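Local coordinates for NADPH Quinone Oxidoreductase (Streptococcus mutans, PDB 4F8Y), which probably catalyses the NADPH-dependent reduction of quinones such as menadione, using bound FAD as the redox cofactor, at residues P45-N50 / R56-V61; A102-S107 / G115-K120. All blocks are in the same frame, centred on the assembly; numbering follows the deposited sequence.

Contact 1: residues P45-N50 / R56-V61; sequences PVLQFN and RDLAKV
Leu58 meets Leu47, Phe49 and the backbone of Gln48, and it carries this contact. Residues 56-59 continue a 3-10 segment that begins earlier in the chain. Within it Leu58 points its side chain at the segment 45-50. Its CG lies anti to the carbonyl carbon, chi1 -69°, which sends both methyls across. Both border CD1 of Leu47. CD1 of Leu58 packs on CD1 of Leu47 at 3.9 Å and obliquely against CD2 of the Phe49 ring at 4.1 Å. CD2 of Leu58 lies 3.6 Å from the backbone O of Gln48. The Leu47 and Leu58 side chains cross at about a right angle. The other methyl of Leu47, CD2, sits at the edge of the Phe49 ring, in its plane. After Leu58, Ala59 turns to Val101 and Asp103. Val61 N gives a backbone hydrogen bond to O of Leu58, 2.9 Å. Leu47 and Phe49 also touch the FAD, and Leu47 packs on Trp84 of the second subunit. The contact is mainly apolar, with one carbonyl oxygen at its margin and no hydrogen bond across. It joins two parts of one long loop beside the cofactor at the dimer interface.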
ATOM      1  N   PRO A  45       9.877  -5.832  -1.387  1.00 12.23           N
ATOM      2  CA  PRO A  45       8.677  -5.593  -0.584  1.00 11.96           C
ATOM      3  C   PRO A  45       7.715  -6.782  -0.530  1.00 12.16           C
ATOM      4  O   PRO A  45       6.635  -6.635   0.043  1.00 11.09           O
ATOM      5  CB  PRO A  45       8.011  -4.431  -1.321  1.00 10.95           C
ATOM      6  CG  PRO A  45       8.371  -4.640  -2.748  1.00 10.13           C
ATOM      7  CD  PRO A  45       9.726  -5.310  -2.761  1.00 12.53           C
ATOM      8  N   VAL A  46       8.089  -7.928  -1.102  1.00 12.61           N
ATOM      9  CA  VAL A  46       7.175  -9.082  -1.184  1.00 13.06           C
ATOM     10  C   VAL A  46       7.271 -10.034   0.022  1.00 11.67           C
ATOM     11  O   VAL A  46       8.199 -10.829   0.125  1.00 12.04           O
ATOM     12  CB  VAL A  46       7.349  -9.876  -2.511  1.00 11.55           C
ATOM     13  CG1 VAL A  46       6.329 -11.005  -2.598  1.00 12.18           C
ATOM     14  CG2 VAL A  46       7.215  -8.960  -3.714  1.00 11.76           C
ATOM     15  N   LEU A  47       6.300  -9.938   0.924  1.00 10.49           N
ATOM     16  CA  LEU A  47       6.251 -10.772   2.122  1.00 12.12           C
ATOM     17  C   LEU A  47       5.923 -12.231   1.780  1.00 15.72           C
ATOM     18  O   LEU A  47       4.888 -12.529   1.168  1.00 16.58           O
ATOM     19  CB  LEU A  47       5.216 -10.207   3.111  1.00 13.60           C
ATOM     20  CG  LEU A  47       4.922 -10.908   4.446  1.00 12.59           C
ATOM     21  CD1 LEU A  47       6.059 -10.724   5.440  1.00 14.35           C
ATOM     22  CD2 LEU A  47       3.617 -10.383   5.037  1.00 12.88           C
ATOM     23  N   GLN A  48       6.799 -13.143   2.187  1.00 15.73           N
ATOM     24  CA  GLN A  48       6.607 -14.561   1.905  1.00 15.87           C
ATOM     25  C   GLN A  48       6.329 -15.338   3.179  1.00 15.33           C
ATOM     26  O   GLN A  48       7.027 -15.183   4.175  1.00 15.02           O
ATOM     27  CB  GLN A  48       7.844 -15.147   1.222  1.00 15.16           C
ATOM     28  CG  GLN A  48       8.202 -14.488  -0.087  1.00 13.42           C
ATOM     29  CD  GLN A  48       7.270 -14.892  -1.211  1.00 16.78           C
ATOM     30  OE1 GLN A  48       6.399 -15.748  -1.036  1.00 19.51           O
ATOM     31  NE2 GLN A  48       7.449 -14.280  -2.376  1.00 17.42           N
ATOM     32  N   PHE A  49       5.294 -16.164   3.141  1.00 15.69           N
ATOM     33  CA  PHE A  49       5.094 -17.178   4.160  1.00 15.31           C
ATOM     34  C   PHE A  49       4.246 -18.322   3.615  1.00 19.40           C
ATOM     35  O   PHE A  49       3.521 -18.168   2.616  1.00 15.08           O
ATOM     36  CB  PHE A  49       4.546 -16.609   5.486  1.00 17.35           C
ATOM     37  CG  PHE A  49       3.208 -15.916   5.372  1.00 15.77           C
ATOM     38  CD1 PHE A  49       2.028 -16.644   5.408  1.00 14.65           C
ATOM     39  CD2 PHE A  49       3.133 -14.526   5.270  1.00 16.79           C
ATOM     40  CE1 PHE A  49       0.799 -16.015   5.321  1.00 14.82           C
ATOM     41  CE2 PHE A  49       1.902 -13.883   5.179  1.00 15.42           C
ATOM     42  CZ  PHE A  49       0.730 -14.632   5.210  1.00 15.39           C
ATOM     43  N   ASN A  50       4.382 -19.475   4.264  1.00 20.36           N
ATOM     44  CA  ASN A  50       3.762 -20.705   3.810  1.00 19.37           C
ATOM     45  C   ASN A  50       4.006 -21.776   4.847  1.00 21.67           C
ATOM     46  O   ASN A  50       4.455 -21.474   5.950  1.00 20.93           O
ATOM     47  CB  ASN A  50       4.332 -21.126   2.453  1.00 19.07           C
ATOM     48  CG  ASN A  50       5.851 -21.027   2.394  1.00 22.15           C
ATOM     49  OD1 ASN A  50       6.563 -21.892   2.896  1.00 21.39           O
ATOM     50  ND2 ASN A  50       6.349 -19.966   1.766  1.00 23.58           N
ATOM     51  N   ARG A  56       4.558 -17.496  11.748  1.00 18.26           N
ATOM     52  CA  ARG A  56       4.994 -17.368  13.136  1.00 18.93           C
ATOM     53  C   ARG A  56       6.446 -16.901  13.264  1.00 19.23           C
ATOM     54  O   ARG A  56       6.837 -16.324  14.285  1.00 20.07           O
ATOM     55  CB  ARG A  56       4.813 -18.702  13.867  1.00 18.04           C
ATOM     56  N   ASP A  57       7.234 -17.149  12.219  1.00 19.62           N
ATOM     57  CA  ASP A  57       8.686 -16.960  12.263  1.00 20.04           C
ATOM     58  C   ASP A  57       9.154 -15.680  11.585  1.00 17.82           C
ATOM     59  O   ASP A  57      10.351 -15.451  11.457  1.00 19.69           O
ATOM     60  CB  ASP A  57       9.382 -18.161  11.609  1.00 18.04           C
ATOM     61  CG  ASP A  57       9.160 -19.443  12.374  1.00 20.37           C
ATOM     62  OD1 ASP A  57       9.363 -19.425  13.610  1.00 22.09           O
ATOM     63  OD2 ASP A  57       8.775 -20.461  11.751  1.00 19.40           O
ATOM     64  N   LEU A  58       8.214 -14.845  11.156  1.00 18.95           N
ATOM     65  CA  LEU A  58       8.545 -13.682  10.335  1.00 17.47           C
ATOM     66  C   LEU A  58       9.479 -12.723  11.066  1.00 14.22           C
ATOM     67  O   LEU A  58      10.400 -12.176  10.471  1.00 12.81           O
ATOM     68  CB  LEU A  58       7.269 -12.976   9.842  1.00 18.11           C
ATOM     69  CG  LEU A  58       6.424 -13.751   8.815  1.00 15.12           C
ATOM     70  CD1 LEU A  58       5.145 -13.013   8.508  1.00 14.01           C
ATOM     71  CD2 LEU A  58       7.206 -14.010   7.535  1.00 13.68           C
ATOM     72  N   ALA A  59       9.258 -12.558  12.366  1.00 17.69           N
ATOM     73  CA  ALA A  59      10.083 -11.676  13.191  1.00 16.70           C
ATOM     74  C   ALA A  59      11.499 -12.219  13.337  1.00 16.70           C
ATOM     75  O   ALA A  59      12.337 -11.625  14.013  1.00 19.08           O
ATOM     76  CB  ALA A  59       9.450 -11.477  14.563  1.00 15.92           C
ATOM     77  N   LYS A  60      11.762 -13.356  12.703  1.00 17.01           N
ATOM     78  CA  LYS A  60      13.106 -13.910  12.689  1.00 17.77           C
ATOM     79  C   LYS A  60      13.629 -14.146  11.259  1.00 18.58           C
ATOM     80  O   LYS A  60      14.615 -14.860  11.063  1.00 18.43           O
ATOM     81  CB  LYS A  60      13.159 -15.191  13.526  1.00 19.98           C
ATOM     82  CG  LYS A  60      12.732 -14.997  14.985  1.00 19.60           C
ATOM     83  CD  LYS A  60      13.812 -14.300  15.804  1.00 21.25           C
ATOM     84  N   VAL A  61      12.979 -13.542  10.261  1.00 16.47           N
ATOM     85  CA  VAL A  61      13.445 -13.665   8.878  1.00 15.25           C
ATOM     86  C   VAL A  61      14.772 -12.918   8.717  1.00 15.60           C
ATOM     87  O   VAL A  61      14.918 -11.786   9.182  1.00 15.17           O
ATOM     88  CB  VAL A  61      12.387 -13.179   7.843  1.00 15.21           C
ATOM     89  CG1 VAL A  61      13.027 -12.970   6.489  1.00 13.80           C
ATOM     90  CG2 VAL A  61      11.226 -14.175   7.740  1.00 14.47           C
TER

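Contact 2: residues A102-S107 / G115-K120; sequences ADFAYS and GHLQGK. With VK3 (menadione), chain F.
His116 reaches Ser107 with its ring and the carbonyls of Phe104 and Ala105 with its CB. CB of His116 lies 3.2 Å from O of Phe104. The next atom, CG, is anti to the carbonyl carbon, chi1 -72°, and this lays the imidazole along the segment 102-107. One ring face is turned to the backbone there, with C of Tyr106 over the centre of the His116 ring, 3.9 Å above the plane. CE1 of His116 passes 3.5 Å from CB of Ser107. At the tip, NE2 of His116 shares a hydrogen bond of 2.6 Å with OG of Ser107; either partner could be the donor. The backbone of the same residue is also held: His116 N gives a hydrogen bond to O of Ala105, 3.0 Å long. Its N-H points nearly straight at the oxygen, at 162°, but the donor sits well above the carbonyl plane.

Tyr106 and Gly115 form an antiparallel, non-hydrogen-bonded pair in the small two-stranded sheet. Farther on, CD1 of Leu117 packs on CB of Ala105 at 3.9 Å. Leu117 and Phe104 also both touch Val71 of helix 65-73.

Tyr106 belongs to the menadione pocket. CA of Ala102 lies over one face of its ring, toward the rim, and Trp85 of the second subunit meets the ring nearly at a right angle. OH of Tyr106 is 2.8 Å from O1K of menadione, although the model is too tight around this pair for firm conclusions. His116 bonds to Ala105 and Ser107, the residues next to Tyr106, while O of Tyr106 accepts a backbone bond from Asp103 N, 2.8 Å. This chemistry is consistent with polar bonds on the hairpin side fixing where the tyrosine enters the quinone pocket.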
ATOM      1  N   ALA A 102       4.238  -9.350  13.465  1.00 17.49           N
ATOM      2  CA  ALA A 102       3.838  -9.811  14.788  1.00 16.12           C
ATOM      3  C   ALA A 102       5.049 -10.346  15.533  1.00 16.21           C
ATOM      4  O   ALA A 102       5.859 -11.075  14.971  1.00 17.10           O
ATOM      5  CB  ALA A 102       2.760 -10.875  14.684  1.00 19.70           C
ATOM      6  N   ASP A 103       5.162  -9.957  16.797  1.00 18.96           N
ATOM      7  CA  ASP A 103       6.290 -10.316  17.651  1.00 18.91           C
ATOM      8  C   ASP A 103       7.494  -9.408  17.457  1.00 18.71           C
ATOM      9  O   ASP A 103       8.553  -9.629  18.039  1.00 19.68           O
ATOM     10  CB  ASP A 103       6.660 -11.777  17.475  1.00 20.26           C
ATOM     11  CG  ASP A 103       5.615 -12.682  18.039  1.00 21.79           C
ATOM     12  OD1 ASP A 103       5.013 -12.287  19.062  1.00 25.81           O
ATOM     13  OD2 ASP A 103       5.388 -13.766  17.464  1.00 28.43           O
ATOM     14  N   PHE A 104       7.326  -8.387  16.633  1.00 16.25           N
ATOM     15  CA  PHE A 104       8.303  -7.317  16.581  1.00 16.26           C
ATOM     16  C   PHE A 104       7.634  -5.962  16.794  1.00 16.13           C
ATOM     17  O   PHE A 104       7.906  -5.268  17.781  1.00 16.02           O
ATOM     18  CB  PHE A 104       9.092  -7.319  15.270  1.00 15.58           C
ATOM     19  CG  PHE A 104      10.058  -6.168  15.161  1.00 16.67           C
ATOM     20  CD1 PHE A 104      11.241  -6.166  15.888  1.00 15.79           C
ATOM     21  CD2 PHE A 104       9.761  -5.068  14.371  1.00 16.95           C
ATOM     22  CE1 PHE A 104      12.120  -5.100  15.812  1.00 14.52           C
ATOM     23  CE2 PHE A 104      10.642  -3.995  14.296  1.00 16.86           C
ATOM     24  CZ  PHE A 104      11.821  -4.017  15.016  1.00 14.17           C
ATOM     25  N   ALA A 105       6.750  -5.600  15.871  1.00 15.86           N
ATOM     26  CA  ALA A 105       6.116  -4.286  15.889  1.00 16.79           C
ATOM     27  C   ALA A 105       4.891  -4.256  16.791  1.00 17.96           C
ATOM     28  O   ALA A 105       4.548  -3.214  17.347  1.00 17.86           O
ATOM     29  CB  ALA A 105       5.747  -3.862  14.490  1.00 14.49           C
ATOM     30  N   TYR A 106       4.246  -5.408  16.937  1.00 16.72           N
ATOM     31  CA  TYR A 106       3.021  -5.522  17.710  1.00 18.27           C
ATOM     32  C   TYR A 106       2.827  -6.976  18.147  1.00 19.70           C
ATOM     33  O   TYR A 106       3.572  -7.865  17.745  1.00 18.45           O
ATOM     34  CB  TYR A 106       1.830  -5.088  16.858  1.00 17.17           C
ATOM     35  CG  TYR A 106       1.544  -6.066  15.736  1.00 20.32           C
ATOM     36  CD1 TYR A 106       2.259  -6.014  14.542  1.00 17.97           C
ATOM     37  CD2 TYR A 106       0.580  -7.058  15.882  1.00 21.75           C
ATOM     38  CE1 TYR A 106       2.016  -6.915  13.526  1.00 19.33           C
ATOM     39  CE2 TYR A 106       0.329  -7.968  14.869  1.00 22.14           C
ATOM     40  CZ  TYR A 106       1.048  -7.893  13.692  1.00 19.79           C
ATOM     41  OH  TYR A 106       0.797  -8.791  12.680  1.00 16.71           O
ATOM     42  N   SER A 107       1.822  -7.209  18.981  1.00 20.42           N
ATOM     43  CA  SER A 107       1.411  -8.560  19.332  1.00 23.61           C
ATOM     44  C   SER A 107      -0.038  -8.514  19.789  1.00 25.69           C
ATOM     45  O   SER A 107      -0.684  -7.465  19.756  1.00 22.64           O
ATOM     46  CB  SER A 107       2.316  -9.176  20.406  1.00 22.66           C
ATOM     47  OG  SER A 107       2.155  -8.540  21.660  1.00 23.62           O
ATOM     48  N   GLY A 115       0.869  -2.597  20.927  1.00 21.34           N
ATOM     49  CA  GLY A 115       2.028  -2.066  20.226  1.00 18.56           C
ATOM     50  C   GLY A 115       3.329  -2.319  20.973  1.00 18.04           C
ATOM     51  O   GLY A 115       3.374  -2.217  22.200  1.00 20.61           O
ATOM     52  N   HIS A 116       4.393  -2.636  20.236  1.00 16.63           N
ATOM     53  CA  HIS A 116       5.711  -2.903  20.830  1.00 19.46           C
ATOM     54  C   HIS A 116       6.763  -1.830  20.526  1.00 19.22           C
ATOM     55  O   HIS A 116       7.917  -1.951  20.945  1.00 18.54           O
ATOM     56  CB  HIS A 116       6.252  -4.255  20.363  1.00 17.75           C
ATOM     57  CG  HIS A 116       5.541  -5.432  20.954  1.00 19.73           C
ATOM     58  ND1 HIS A 116       6.080  -6.702  20.961  1.00 21.25           N
ATOM     59  CD2 HIS A 116       4.337  -5.533  21.563  1.00 20.42           C
ATOM     60  CE1 HIS A 116       5.231  -7.534  21.536  1.00 23.71           C
ATOM     61  NE2 HIS A 116       4.167  -6.849  21.914  1.00 21.29           N
ATOM     62  N   LEU A 117       6.362  -0.789  19.800  1.00 18.63           N
ATOM     63  CA  LEU A 117       7.286   0.258  19.379  1.00 17.72           C
ATOM     64  C   LEU A 117       7.082   1.545  20.171  1.00 17.06           C
ATOM     65  O   LEU A 117       7.272   2.643  19.657  1.00 16.57           O
ATOM     66  CB  LEU A 117       7.157   0.511  17.876  1.00 17.59           C
ATOM     67  CG  LEU A 117       7.442  -0.726  17.016  1.00 17.75           C
ATOM     68  CD1 LEU A 117       7.307  -0.415  15.532  1.00 15.07           C
ATOM     69  CD2 LEU A 117       8.827  -1.293  17.334  1.00 17.49           C
ATOM     70  N   GLN A 118       6.691   1.387  21.432  1.00 18.88           N
ATOM     71  CA  GLN A 118       6.567   2.498  22.376  1.00 18.62           C
ATOM     72  C   GLN A 118       7.885   3.252  22.531  1.00 15.41           C
ATOM     73  O   GLN A 118       8.960   2.678  22.388  1.00 15.54           O
ATOM     74  CB  GLN A 118       6.102   1.982  23.739  1.00 17.39           C
ATOM     75  CG  GLN A 118       6.898   0.782  24.263  1.00 20.37           C
ATOM     76  CD  GLN A 118       6.372  -0.552  23.743  1.00 20.46           C
ATOM     77  OE1 GLN A 118       5.288  -0.622  23.165  1.00 22.75           O
ATOM     78  NE2 GLN A 118       7.138  -1.618  23.958  1.00 23.68           N
ATOM     79  N   GLY A 119       7.794   4.546  22.818  1.00 17.52           N
ATOM     80  CA  GLY A 119       8.972   5.383  22.974  1.00 15.30           C
ATOM     81  C   GLY A 119       9.392   6.027  21.669  1.00 16.76           C
ATOM     82  O   GLY A 119      10.375   6.767  21.616  1.00 16.86           O
ATOM     83  N   LYS A 120       8.644   5.740  20.609  1.00 17.25           N
ATOM     84  CA  LYS A 120       8.930   6.305  19.300  1.00 14.81           C
ATOM     85  C   LYS A 120       7.837   7.259  18.844  1.00 14.70           C
ATOM     86  O   LYS A 120       6.678   7.123  19.224  1.00 15.42           O
ATOM     87  CB  LYS A 120       9.140   5.202  18.260  1.00 15.15           C
ATOM     88  CG  LYS A 120      10.314   4.294  18.584  1.00 15.91           C
ATOM     89  CD  LYS A 120      10.505   3.211  17.539  1.00 15.75           C
ATOM     90  CE  LYS A 120      11.046   1.937  18.171  1.00 14.17           C
ATOM     91  NZ  LYS A 120      12.354   2.155  18.840  1.00 14.50           N
TER
HETATM   92  C1K VK3 F 202      -1.835  -6.426  11.984  1.00 18.00           C
HETATM   93  O1K VK3 F 202      -0.479  -6.541  11.692  1.00 24.62           O
HETATM   94  C2K VK3 F 202      -2.431  -5.070  12.013  1.00 16.79           C
HETATM   95  C3K VK3 F 202      -3.755  -4.922  12.329  1.00 18.40           C
HETATM   96  C4K VK3 F 202      -4.551  -6.062  12.625  1.00 21.27           C
HETATM   97  O4K VK3 F 202      -5.902  -5.899  12.973  1.00 29.36           O
HETATM   98  C5K VK3 F 202      -3.978  -7.377  12.597  1.00 22.46           C
HETATM   99  C6K VK3 F 202      -4.762  -8.523  12.885  1.00 22.28           C
HETATM  100  C7K VK3 F 202      -4.208  -9.772  12.846  1.00 20.29           C
HETATM  101  C8K VK3 F 202      -2.769  -9.927  12.507  1.00 21.53           C
HETATM  102  C9K VK3 F 202      -2.010  -8.824  12.231  1.00 21.01           C
HETATM  103  C10 VK3 F 202      -2.585  -7.531  12.263  1.00 20.96           C
HETATM  104  C11 VK3 F 202      -4.340  -3.516  12.377  1.00 23.03           C

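In the fold
Contact 1 is buried and mainly apolar. Contact 2 is only partly buried and mixes two hydrogen bonds with aliphatic packing. They follow one another along the chain. Contact 1 lies within the loop between strand 32-37 and helix 65-73, whereas contact 2 joins the small hairpin to the approach to strand 120-127 of the central parallel sheet. Their centres are 16 Å apart, yet they touch: CB of Ala59 packs on O of Ala102 at 3.6 Å. Both probably belong to the active-site region of this flavodoxin-like fold. Contact 1 borders the FAD, while contact 2 brings a tyrosine to menadione. The second subunit reaches both, with Trp84 at contact 1 and Trp85 at contact 2.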